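Local atomic coordinates of dihydropteroate synthase (Xanthomonas albilineans, PDB entry 6Q62), a protein that probably catalyses the condensation of para-aminobenzoate with 6-hydroxymethyl-7,8-dihydropterin diphosphate to 7,8-dihydropteroate, a step of folate biosynthesis. Residues A[7-11]-A[115-119]; A[84-88]-A[110-116]; A[103-108]-A[125-130]; A[250-254]-A[271-275]. All blocks are in the same frame, centred on the assembly; numbering follows the deposited sequence.

Interaction 1. Residues A[7-11]-A[115-119]; sequences RLDCA and GAGMI
A116 meets A11 through its backbone alone: A116 O lies 4.1 Å from A11 CB, while the A116 methyl turns away toward A111 of the preceding helix. G117 follows and gives the closest pair of CA atoms between the two segments, with its CA 4.1 Å from that of C10. It carries no side chain on the side that would face the hairpin, which permits this spacing. G117 O lies against C10, 3.2 Å from C10 CA, in a CA-H...O contact whose angle at the hydrogen is 126°. No conventional donor reaches this buried oxygen, so the contact compensates it only in part. Strand 7-10 is the first strand of an antiparallel hairpin with strand 13-16; with A11 it packs here against the start of strand 118-121 at the N-terminal end of a TIM barrel. M118, where the chain pairs with V100 of the adjacent barrel strand, supplies the apolar part. Its CG stands anti to the backbone N (chi1 170°), and a bend at chi3 (-65°) brings CE to C10 SG at 3.8 Å and to L8 CD1 at 4.2 Å. The same methionine also packs on L15 of the hairpin's second strand.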
loop_
_atom_site.group_PDB
_atom_site.type_symbol
_atom_site.label_atom_id
_atom_site.label_comp_id
_atom_site.label_asym_id
_atom_site.label_seq_id
_atom_site.Cartn_x
_atom_site.Cartn_y
_atom_site.Cartn_z
ATOM N N ARG A 7 15.914 9.408 -19.080
ATOM C CA ARG A 7 16.651 10.441 -18.370
ATOM C C ARG A 7 16.030 11.757 -18.833
ATOM O O ARG A 7 16.262 12.179 -19.970
ATOM C CB ARG A 7 18.131 10.341 -18.752
ATOM C CG ARG A 7 19.029 11.257 -17.971
ATOM C CD ARG A 7 20.444 11.220 -18.502
ATOM N NE ARG A 7 21.313 12.124 -17.748
ATOM C CZ ARG A 7 21.461 13.420 -18.007
ATOM N NH1 ARG A 7 20.809 13.984 -19.019
ATOM N NH2 ARG A 7 22.261 14.165 -17.255
ATOM N N LEU A 8 15.176 12.360 -17.989
ATOM C CA LEU A 8 14.491 13.596 -18.368
ATOM C C LEU A 8 15.233 14.792 -17.841
ATOM O O LEU A 8 15.396 14.941 -16.624
ATOM C CB LEU A 8 13.025 13.623 -17.883
ATOM C CG LEU A 8 12.073 12.578 -18.443
ATOM C CD1 LEU A 8 10.809 12.538 -17.620
ATOM C CD2 LEU A 8 11.712 12.865 -19.890
ATOM N N ASP A 9 15.658 15.662 -18.754
ATOM C CA ASP A 9 16.345 16.877 -18.376
ATOM C C ASP A 9 15.279 17.964 -18.194
ATOM O O ASP A 9 14.748 18.498 -19.171
ATOM C CB ASP A 9 17.370 17.259 -19.475
ATOM C CG ASP A 9 18.251 18.443 -19.144
ATOM O OD1 ASP A 9 17.908 19.195 -18.212
ATOM O OD2 ASP A 9 19.293 18.613 -19.817
ATOM N N CYS A 10 14.938 18.246 -16.940
ATOM C CA CYS A 10 13.920 19.238 -16.588
ATOM C C CYS A 10 14.586 20.577 -16.290
ATOM O O CYS A 10 14.780 20.952 -15.129
ATOM C CB CYS A 10 13.071 18.733 -15.416
ATOM S SG CYS A 10 12.323 17.111 -15.701
ATOM N N ALA A 11 14.951 21.299 -17.378
ATOM C CA ALA A 11 15.637 22.595 -17.331
ATOM C C ALA A 11 16.895 22.539 -16.454
ATOM O O ALA A 11 17.089 23.382 -15.576
ATOM C CB ALA A 11 14.678 23.701 -16.864
ATOM N N GLY A 115 11.232 29.210 -13.908
ATOM C CA GLY A 115 11.989 28.089 -13.364
ATOM C C GLY A 115 11.407 26.701 -13.496
ATOM O O GLY A 115 12.066 25.738 -13.086
ATOM N N ALA A 116 10.171 26.562 -14.042
ATOM C CA ALA A 116 9.586 25.244 -14.236
ATOM C C ALA A 116 10.409 24.496 -15.285
ATOM O O ALA A 116 10.921 25.120 -16.219
ATOM C CB ALA A 116 8.137 25.356 -14.685
ATOM N N GLY A 117 10.541 23.182 -15.100
ATOM C CA GLY A 117 11.319 22.311 -15.971
ATOM C C GLY A 117 10.529 21.252 -16.695
ATOM O O GLY A 117 11.111 20.420 -17.388
ATOM N N MET A 118 9.207 21.284 -16.571
ATOM C CA MET A 118 8.345 20.274 -17.192
ATOM C C MET A 118 6.965 20.880 -17.250
ATOM O O MET A 118 6.617 21.708 -16.397
ATOM C CB MET A 118 8.338 18.957 -16.345
ATOM C CG MET A 118 7.278 17.938 -16.776
ATOM S SD MET A 118 7.208 16.473 -15.681
ATOM C CE MET A 118 8.807 15.790 -15.984
ATOM N N ILE A 119 6.179 20.449 -18.220
ATOM C CA ILE A 119 4.795 20.893 -18.399
ATOM C C ILE A 119 3.927 19.671 -18.286
ATOM O O ILE A 119 4.194 18.655 -18.927
ATOM C CB ILE A 119 4.601 21.631 -19.761
ATOM C CG1 ILE A 119 5.393 22.962 -19.737
ATOM C CG2 ILE A 119 3.101 21.904 -20.061
ATOM C CD1 ILE A 119 5.768 23.518 -21.098
#

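Interaction 2. Residues A[84-88]-A[110-116]; sequences IPVIE and AAVAAGA
I84, I87 and E88 of helix 76-93 pack on the end of helix 105-114 and the turn that follows it, with no hydrogen bond between the two segments. The apolar part centres on the methyl of A114, whose CB has three carbon neighbours: I84 CG2, I87 CG2 and E88 CG, each at 4.0 Å. E88 thus takes part with its aliphatic stem. One turn earlier in the same helix, A111 CB receives the tip of I87, with CD1 at 3.6 Å.

A second group of contacts sets side chains against backbone. I84 CD1 rests on the peptide joining A110 to A111, 3.6 Å from A111 N; chi1 and chi2 both near -57° fold this methyl over the helix surface. I87 CG2, anti to the backbone N, reaches A116 N (3.6 Å) just past the C-terminal end of the helix. That end is a Schellman motif, in which A116 N bonds to A111 O at 2.9 Å and G115 N to V112 O at 3.0 Å, and G115 adopts positive phi.

The short axes approach to 9.1 Å and run nearly parallel, 24° apart, a close spacing that fits the small alanine surface. On the inner side V86 and I87 pack on I62 of strand 59-63. Neighbouring parallel helices laid over a parallel sheet, each following its own strand, are the outer layer of the TIM barrel.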
loop_
_atom_site.group_PDB
_atom_site.type_symbol
_atom_site.label_atom_id
_atom_site.label_comp_id
_atom_site.label_asym_id
_atom_site.label_seq_id
_atom_site.Cartn_x
_atom_site.Cartn_y
_atom_site.Cartn_z
ATOM N N ILE A 84 3.129 31.493 -10.717
ATOM C CA ILE A 84 4.484 32.067 -10.905
ATOM C C ILE A 84 5.212 32.346 -9.592
ATOM O O ILE A 84 6.369 31.928 -9.469
ATOM C CB ILE A 84 4.467 33.306 -11.852
ATOM C CG1 ILE A 84 3.849 32.946 -13.226
ATOM C CG2 ILE A 84 5.882 33.966 -11.964
ATOM C CD1 ILE A 84 4.540 31.764 -13.963
ATOM N N PRO A 85 4.608 33.009 -8.576
ATOM C CA PRO A 85 5.367 33.256 -7.333
ATOM C C PRO A 85 5.747 31.938 -6.636
ATOM O O PRO A 85 6.812 31.845 -6.029
ATOM C CB PRO A 85 4.419 34.109 -6.492
ATOM C CG PRO A 85 3.386 34.604 -7.425
ATOM C CD PRO A 85 3.257 33.601 -8.507
ATOM N N VAL A 86 4.893 30.900 -6.751
ATOM C CA VAL A 86 5.179 29.585 -6.152
ATOM C C VAL A 86 6.375 28.918 -6.837
ATOM O O VAL A 86 7.280 28.438 -6.154
ATOM C CB VAL A 86 3.923 28.677 -6.148
ATOM C CG1 VAL A 86 4.243 27.252 -5.653
ATOM C CG2 VAL A 86 2.849 29.314 -5.273
ATOM N N ILE A 87 6.399 28.942 -8.184
ATOM C CA ILE A 87 7.536 28.384 -8.929
ATOM C C ILE A 87 8.825 29.162 -8.572
ATOM O O ILE A 87 9.853 28.540 -8.320
ATOM C CB ILE A 87 7.258 28.413 -10.456
ATOM C CG1 ILE A 87 6.125 27.424 -10.795
ATOM C CG2 ILE A 87 8.528 28.081 -11.265
ATOM C CD1 ILE A 87 5.471 27.645 -12.117
ATOM N N GLU A 88 8.759 30.510 -8.532
ATOM C CA GLU A 88 9.960 31.327 -8.239
ATOM C C GLU A 88 10.542 30.969 -6.864
ATOM O O GLU A 88 11.751 30.787 -6.716
ATOM C CB GLU A 88 9.632 32.833 -8.313
ATOM C CG GLU A 88 9.323 33.295 -9.732
ATOM C CD GLU A 88 8.888 34.735 -9.897
ATOM O OE1 GLU A 88 8.336 35.305 -8.933
ATOM O OE2 GLU A 88 9.072 35.288 -11.005
ATOM N N ALA A 110 5.519 31.424 -19.365
ATOM C CA ALA A 110 5.846 32.203 -18.165
ATOM C C ALA A 110 6.389 31.301 -17.043
ATOM O O ALA A 110 7.346 31.676 -16.358
ATOM C CB ALA A 110 4.616 32.967 -17.669
ATOM N N ALA A 111 5.823 30.098 -16.891
ATOM C CA ALA A 111 6.264 29.172 -15.850
ATOM C C ALA A 111 7.676 28.671 -16.097
ATOM O O ALA A 111 8.474 28.668 -15.163
ATOM C CB ALA A 111 5.299 28.014 -15.738
ATOM N N VAL A 112 8.010 28.334 -17.359
ATOM C CA VAL A 112 9.370 27.906 -17.701
ATOM C C VAL A 112 10.361 29.056 -17.497
ATOM O O VAL A 112 11.425 28.836 -16.927
ATOM C CB VAL A 112 9.458 27.254 -19.093
ATOM C CG1 VAL A 112 10.916 26.988 -19.489
ATOM C CG2 VAL A 112 8.661 25.951 -19.117
ATOM N N ALA A 113 9.985 30.301 -17.865
ATOM C CA ALA A 113 10.873 31.447 -17.630
ATOM C C ALA A 113 11.111 31.656 -16.148
ATOM O O ALA A 113 12.210 32.045 -15.766
ATOM C CB ALA A 113 10.296 32.710 -18.243
ATOM N N ALA A 114 10.110 31.320 -15.310
ATOM C CA ALA A 114 10.170 31.438 -13.855
ATOM C C ALA A 114 10.949 30.285 -13.179
ATOM O O ALA A 114 11.265 30.388 -11.993
ATOM C CB ALA A 114 8.749 31.515 -13.286
ATOM N N GLY A 115 11.232 29.210 -13.908
ATOM C CA GLY A 115 11.989 28.089 -13.364
ATOM C C GLY A 115 11.407 26.701 -13.496
ATOM O O GLY A 115 12.066 25.738 -13.086
ATOM N N ALA A 116 10.171 26.562 -14.042
ATOM C CA ALA A 116 9.586 25.244 -14.236
ATOM C C ALA A 116 10.409 24.496 -15.285
ATOM O O ALA A 116 10.921 25.120 -16.219
ATOM C CB ALA A 116 8.137 25.356 -14.685
#

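Interaction 3. Residues A[103-108]-A[125-130]; sequences FKPEVM and LRQPGA
F103 O accepts a hydrogen bond from a water (2.9 Å) that in turn accepts from Q127 N (3.1 Å), bridging the two loops where no direct hydrogen bond joins them. Beside it, Q127 CB comes to 3.2 Å from F103 O, so the carbonyl sits against the base of the glutamine side chain. With CG anti to the backbone N (chi1 -173°) and a bend at chi2 (68°), the Q127 amide returns toward the F103 ring. The amide and ring planes lie 53° apart and NE2 meets the ring obliquely, so this is loose packing and not a stack.

Both segments lie beyond the C-terminal ends of barrel strands 98-101 and 118-121, the end of a TIM barrel where active sites are built. D101 and N120 on those strands line the 6-chloroguanine pocket. Each segment also leads into a helix, with K104 at the N-cap of one and G129 at the N-cap of the other. K104 NZ makes salt bridges with E79 and E65.

P105 fits against the type II turn from Q127 to A130, which A130 N closes on Q127 O. P105 CG touches P128 O at 3.5 Å and its CB lies 3.7 Å from G129 O. G129 takes the third place of the turn with positive phi, as type II turns favour. Deeper in, the extended M108 chain delivers CE to A130 CB at 3.9 Å and to L125 CD2 at 4.0 Å, next to V134 of helix 130-137.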
loop_
_atom_site.group_PDB
_atom_site.type_symbol
_atom_site.label_atom_id
_atom_site.label_comp_id
_atom_site.label_asym_id
_atom_site.label_seq_id
_atom_site.Cartn_x
_atom_site.Cartn_y
_atom_site.Cartn_z
ATOM N N PHE A 103 -2.825 23.990 -19.109
ATOM C CA PHE A 103 -3.076 23.707 -20.520
ATOM C C PHE A 103 -2.893 24.989 -21.344
ATOM O O PHE A 103 -3.081 24.953 -22.562
ATOM C CB PHE A 103 -4.483 23.117 -20.766
ATOM C CG PHE A 103 -5.645 23.904 -20.230
ATOM C CD1 PHE A 103 -6.191 24.959 -20.958
ATOM C CD2 PHE A 103 -6.232 23.557 -19.023
ATOM C CE1 PHE A 103 -7.270 25.700 -20.447
ATOM C CE2 PHE A 103 -7.328 24.282 -18.528
ATOM C CZ PHE A 103 -7.835 25.345 -19.245
ATOM N N LYS A 104 -2.538 26.116 -20.689
ATOM C CA LYS A 104 -2.439 27.409 -21.381
ATOM C C LYS A 104 -1.034 27.737 -21.807
ATOM O O LYS A 104 -0.154 27.821 -20.945
ATOM C CB LYS A 104 -3.019 28.522 -20.493
ATOM C CG LYS A 104 -4.484 28.301 -20.134
ATOM C CD LYS A 104 -5.015 29.499 -19.332
ATOM C CE LYS A 104 -6.446 29.339 -18.873
ATOM N NZ LYS A 104 -6.493 28.598 -17.593
ATOM N N PRO A 105 -0.797 27.976 -23.124
ATOM C CA PRO A 105 0.569 28.276 -23.579
ATOM C C PRO A 105 1.214 29.458 -22.915
ATOM O O PRO A 105 2.416 29.427 -22.707
ATOM C CB PRO A 105 0.434 28.498 -25.086
ATOM C CG PRO A 105 -1.034 28.622 -25.342
ATOM C CD PRO A 105 -1.736 27.894 -24.253
ATOM N N GLU A 106 0.439 30.506 -22.577
ATOM C CA GLU A 106 1.004 31.697 -21.932
ATOM C C GLU A 106 1.528 31.305 -20.566
ATOM O O GLU A 106 2.565 31.812 -20.151
ATOM C CB GLU A 106 -0.083 32.801 -21.756
ATOM C CG GLU A 106 -0.814 33.213 -23.027
ATOM C CD GLU A 106 -2.078 32.459 -23.421
ATOM O OE1 GLU A 106 -2.241 31.273 -23.045
ATOM O OE2 GLU A 106 -2.903 33.062 -24.140
ATOM N N VAL A 107 0.827 30.384 -19.851
ATOM C CA VAL A 107 1.269 29.941 -18.518
ATOM C C VAL A 107 2.478 29.037 -18.690
ATOM O O VAL A 107 3.430 29.151 -17.921
ATOM C CB VAL A 107 0.135 29.243 -17.726
ATOM C CG1 VAL A 107 0.618 28.831 -16.324
ATOM C CG2 VAL A 107 -1.090 30.170 -17.611
ATOM N N MET A 108 2.478 28.175 -19.719
ATOM C CA MET A 108 3.634 27.310 -19.975
ATOM C C MET A 108 4.903 28.138 -20.165
ATOM O O MET A 108 5.919 27.858 -19.534
ATOM C CB MET A 108 3.405 26.443 -21.226
ATOM C CG MET A 108 2.214 25.530 -21.110
ATOM S SD MET A 108 2.054 24.577 -22.644
ATOM C CE MET A 108 0.490 23.819 -22.379
ATOM N N LEU A 125 -1.675 19.170 -25.191
ATOM C CA LEU A 125 -1.243 20.216 -26.136
ATOM C C LEU A 125 -2.280 20.559 -27.196
ATOM O O LEU A 125 -1.919 21.070 -28.260
ATOM C CB LEU A 125 0.124 19.885 -26.773
ATOM C CG LEU A 125 1.264 19.607 -25.750
ATOM C CD1 LEU A 125 2.544 19.211 -26.449
ATOM C CD2 LEU A 125 1.457 20.756 -24.790
ATOM N N ARG A 126 -3.574 20.345 -26.888
ATOM C CA ARG A 126 -4.629 20.670 -27.836
ATOM C C ARG A 126 -5.031 22.137 -27.824
ATOM O O ARG A 126 -5.691 22.572 -28.782
ATOM C CB ARG A 126 -5.857 19.770 -27.618
ATOM C CG ARG A 126 -5.598 18.323 -28.050
ATOM C CD ARG A 126 -6.825 17.485 -27.823
ATOM N NE ARG A 126 -7.082 17.180 -26.406
ATOM C CZ ARG A 126 -8.218 16.648 -25.982
ATOM N NH1 ARG A 126 -9.196 16.381 -26.843
ATOM N NH2 ARG A 126 -8.384 16.363 -24.698
ATOM N N GLN A 127 -4.631 22.908 -26.795
ATOM C CA GLN A 127 -4.943 24.351 -26.771
ATOM C C GLN A 127 -4.090 25.055 -27.843
ATOM O O GLN A 127 -2.885 24.834 -27.911
ATOM C CB GLN A 127 -4.646 24.926 -25.373
ATOM C CG GLN A 127 -5.057 26.364 -25.110
ATOM C CD GLN A 127 -6.546 26.637 -25.057
ATOM O OE1 GLN A 127 -6.961 27.777 -25.257
ATOM N NE2 GLN A 127 -7.397 25.626 -24.871
ATOM N N PRO A 128 -4.697 25.911 -28.701
ATOM C CA PRO A 128 -3.907 26.559 -29.761
ATOM C C PRO A 128 -2.690 27.311 -29.217
ATOM O O PRO A 128 -2.806 28.186 -28.347
ATOM C CB PRO A 128 -4.919 27.498 -30.428
ATOM C CG PRO A 128 -6.252 26.805 -30.213
ATOM C CD PRO A 128 -6.137 26.231 -28.799
ATOM N N GLY A 129 -1.530 26.930 -29.707
ATOM C CA GLY A 129 -0.245 27.497 -29.299
ATOM C C GLY A 129 0.542 26.600 -28.354
ATOM O O GLY A 129 1.740 26.820 -28.122
ATOM N N ALA A 130 -0.118 25.594 -27.761
ATOM C CA ALA A 130 0.578 24.714 -26.814
ATOM C C ALA A 130 1.711 23.904 -27.480
ATOM O O ALA A 130 2.799 23.780 -26.898
ATOM C CB ALA A 130 -0.426 23.791 -26.126
HETATM O O HOH W 1 -3.072 22.563 -24.164
#

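Interaction 4. Residues A[250-254]-A[271-275]; sequences LLAAQ and ALTVW
This is apolar helix-helix packing between helices 242-254 and 265-279, the last two of the TIM barrel, joined through strand 259-262. The short axes cross at -42° and approach to 10.6 Å, wide enough to take an indole between them. W275 fills that gap: with CG anti to the backbone N (chi1 171°), its ring extends across toward A253 and Q254. Q254 CG lies over the five-membered ring, 4.0 Å from its centroid and 28° off the normal, a CH-pi contact offset toward the rim. The amide beyond stands steeply to the indole, and Q254 NE2 lies 3.7 Å from W275 NE1 without bonding to it. That NE2 donates a hydrogen bond to OE1 of Q254 of the second subunit, which lies against the same pair of helices and packs its A247 on A271. At the far end of the indole, A253 CB reaches W275 CZ3 at 3.9 Å. L250 CD1 packs at the root of the ring, 3.5 Å from W275 CB, and A253 CB also touches L272 CD2 at 3.8 Å. Around this core, P20 meets A253 and W275, while A252 and L272 press on L260 of strand 259-262.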
loop_
_atom_site.group_PDB
_atom_site.type_symbol
_atom_site.label_atom_id
_atom_site.label_comp_id
_atom_site.label_asym_id
_atom_site.label_seq_id
_atom_site.Cartn_x
_atom_site.Cartn_y
_atom_site.Cartn_z
ATOM N N LEU A 250 1.044 1.770 -6.025
ATOM C CA LEU A 250 1.945 0.607 -6.073
ATOM C C LEU A 250 1.561 -0.323 -7.202
ATOM O O LEU A 250 2.436 -0.772 -7.940
ATOM C CB LEU A 250 1.898 -0.122 -4.712
ATOM C CG LEU A 250 2.759 -1.383 -4.605
ATOM C CD1 LEU A 250 4.228 -1.084 -4.973
ATOM C CD2 LEU A 250 2.676 -1.949 -3.207
ATOM N N LEU A 251 0.247 -0.587 -7.394
ATOM C CA LEU A 251 -0.208 -1.435 -8.495
ATOM C C LEU A 251 0.168 -0.828 -9.846
ATOM O O LEU A 251 0.611 -1.555 -10.736
ATOM C CB LEU A 251 -1.748 -1.669 -8.425
ATOM C CG LEU A 251 -2.235 -2.459 -7.215
ATOM C CD1 LEU A 251 -3.761 -2.463 -7.179
ATOM C CD2 LEU A 251 -1.668 -3.904 -7.224
ATOM N N ALA A 252 0.067 0.512 -9.979
ATOM C CA ALA A 252 0.432 1.180 -11.233
ATOM C C ALA A 252 1.923 1.010 -11.517
ATOM O O ALA A 252 2.320 0.691 -12.656
ATOM C CB ALA A 252 0.077 2.671 -11.149
ATOM N N ALA A 253 2.750 1.200 -10.487
ATOM C CA ALA A 253 4.202 1.035 -10.596
ATOM C C ALA A 253 4.549 -0.418 -10.991
ATOM O O ALA A 253 5.375 -0.639 -11.890
ATOM C CB ALA A 253 4.850 1.394 -9.275
ATOM N N GLN A 254 3.866 -1.407 -10.394
ATOM C CA GLN A 254 4.092 -2.812 -10.762
ATOM C C GLN A 254 3.696 -3.081 -12.205
ATOM O O GLN A 254 4.282 -3.947 -12.858
ATOM C CB GLN A 254 3.269 -3.719 -9.839
ATOM C CG GLN A 254 3.791 -3.703 -8.406
ATOM C CD GLN A 254 2.944 -4.560 -7.518
ATOM O OE1 GLN A 254 1.721 -4.682 -7.702
ATOM N NE2 GLN A 254 3.587 -5.190 -6.538
ATOM N N ALA A 271 5.868 2.815 0.493
ATOM C CA ALA A 271 5.349 1.642 -0.210
ATOM C C ALA A 271 6.254 1.227 -1.346
ATOM O O ALA A 271 6.502 0.041 -1.516
ATOM C CB ALA A 271 3.951 1.915 -0.759
ATOM N N LEU A 272 6.718 2.208 -2.154
ATOM C CA LEU A 272 7.588 1.896 -3.283
ATOM C C LEU A 272 8.933 1.384 -2.799
ATOM O O LEU A 272 9.547 0.576 -3.493
ATOM C CB LEU A 272 7.794 3.132 -4.160
ATOM C CG LEU A 272 6.551 3.631 -4.871
ATOM C CD1 LEU A 272 6.857 5.006 -5.491
ATOM C CD2 LEU A 272 6.116 2.655 -5.960
ATOM N N THR A 273 9.402 1.880 -1.650
ATOM C CA THR A 273 10.699 1.455 -1.095
ATOM C C THR A 273 10.649 -0.033 -0.708
ATOM O O THR A 273 11.573 -0.784 -1.056
ATOM C CB THR A 273 11.108 2.365 0.076
ATOM O OG1 THR A 273 11.239 3.698 -0.431
ATOM C CG2 THR A 273 12.428 1.941 0.725
ATOM N N VAL A 274 9.542 -0.475 -0.047
ATOM C CA VAL A 274 9.384 -1.877 0.342
ATOM C C VAL A 274 9.356 -2.728 -0.917
ATOM O O VAL A 274 10.056 -3.738 -1.007
ATOM C CB VAL A 274 8.123 -2.099 1.228
ATOM C CG1 VAL A 274 7.922 -3.598 1.507
ATOM C CG2 VAL A 274 8.245 -1.320 2.540
ATOM N N TRP A 275 8.549 -2.303 -1.918
ATOM C CA TRP A 275 8.445 -3.026 -3.169
ATOM C C TRP A 275 9.796 -3.118 -3.888
ATOM O O TRP A 275 10.142 -4.203 -4.340
ATOM C CB TRP A 275 7.365 -2.418 -4.064
ATOM C CG TRP A 275 7.354 -2.990 -5.457
ATOM C CD1 TRP A 275 7.104 -4.282 -5.825
ATOM C CD2 TRP A 275 7.583 -2.264 -6.666
ATOM N NE1 TRP A 275 7.191 -4.407 -7.198
ATOM C CE2 TRP A 275 7.462 -3.176 -7.740
ATOM C CE3 TRP A 275 7.873 -0.932 -6.944
ATOM C CZ2 TRP A 275 7.637 -2.791 -9.074
ATOM C CZ3 TRP A 275 8.040 -0.550 -8.267
ATOM C CH2 TRP A 275 7.921 -1.475 -9.314
#

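Overall arrangement
Interactions 1, 2 and 3 gather round helix 105-114 and strand 118-121, which follow each other in the chain. Interaction 3 is at the start of that helix, interaction 2 at its end, their centres about 15 Å apart. Interactions 1 and 2 share G115 and A116. I119 of interaction 1 touches both others, through CD1 to M108 CB (3.8 Å) and to V112 CG2 (4.3 Å). The M118 side chain is about 8 Å from the bound 6-chloroguanine and that of F103 about 10 Å. Interaction 4 lies apart, its centre about 24 Å from that of interaction 1 and 31 and 33 Å from those of interactions 2 and 3, on the helices that also carry V242, A243, V246 and A267 of the indole-2-carboxylic acid pocket.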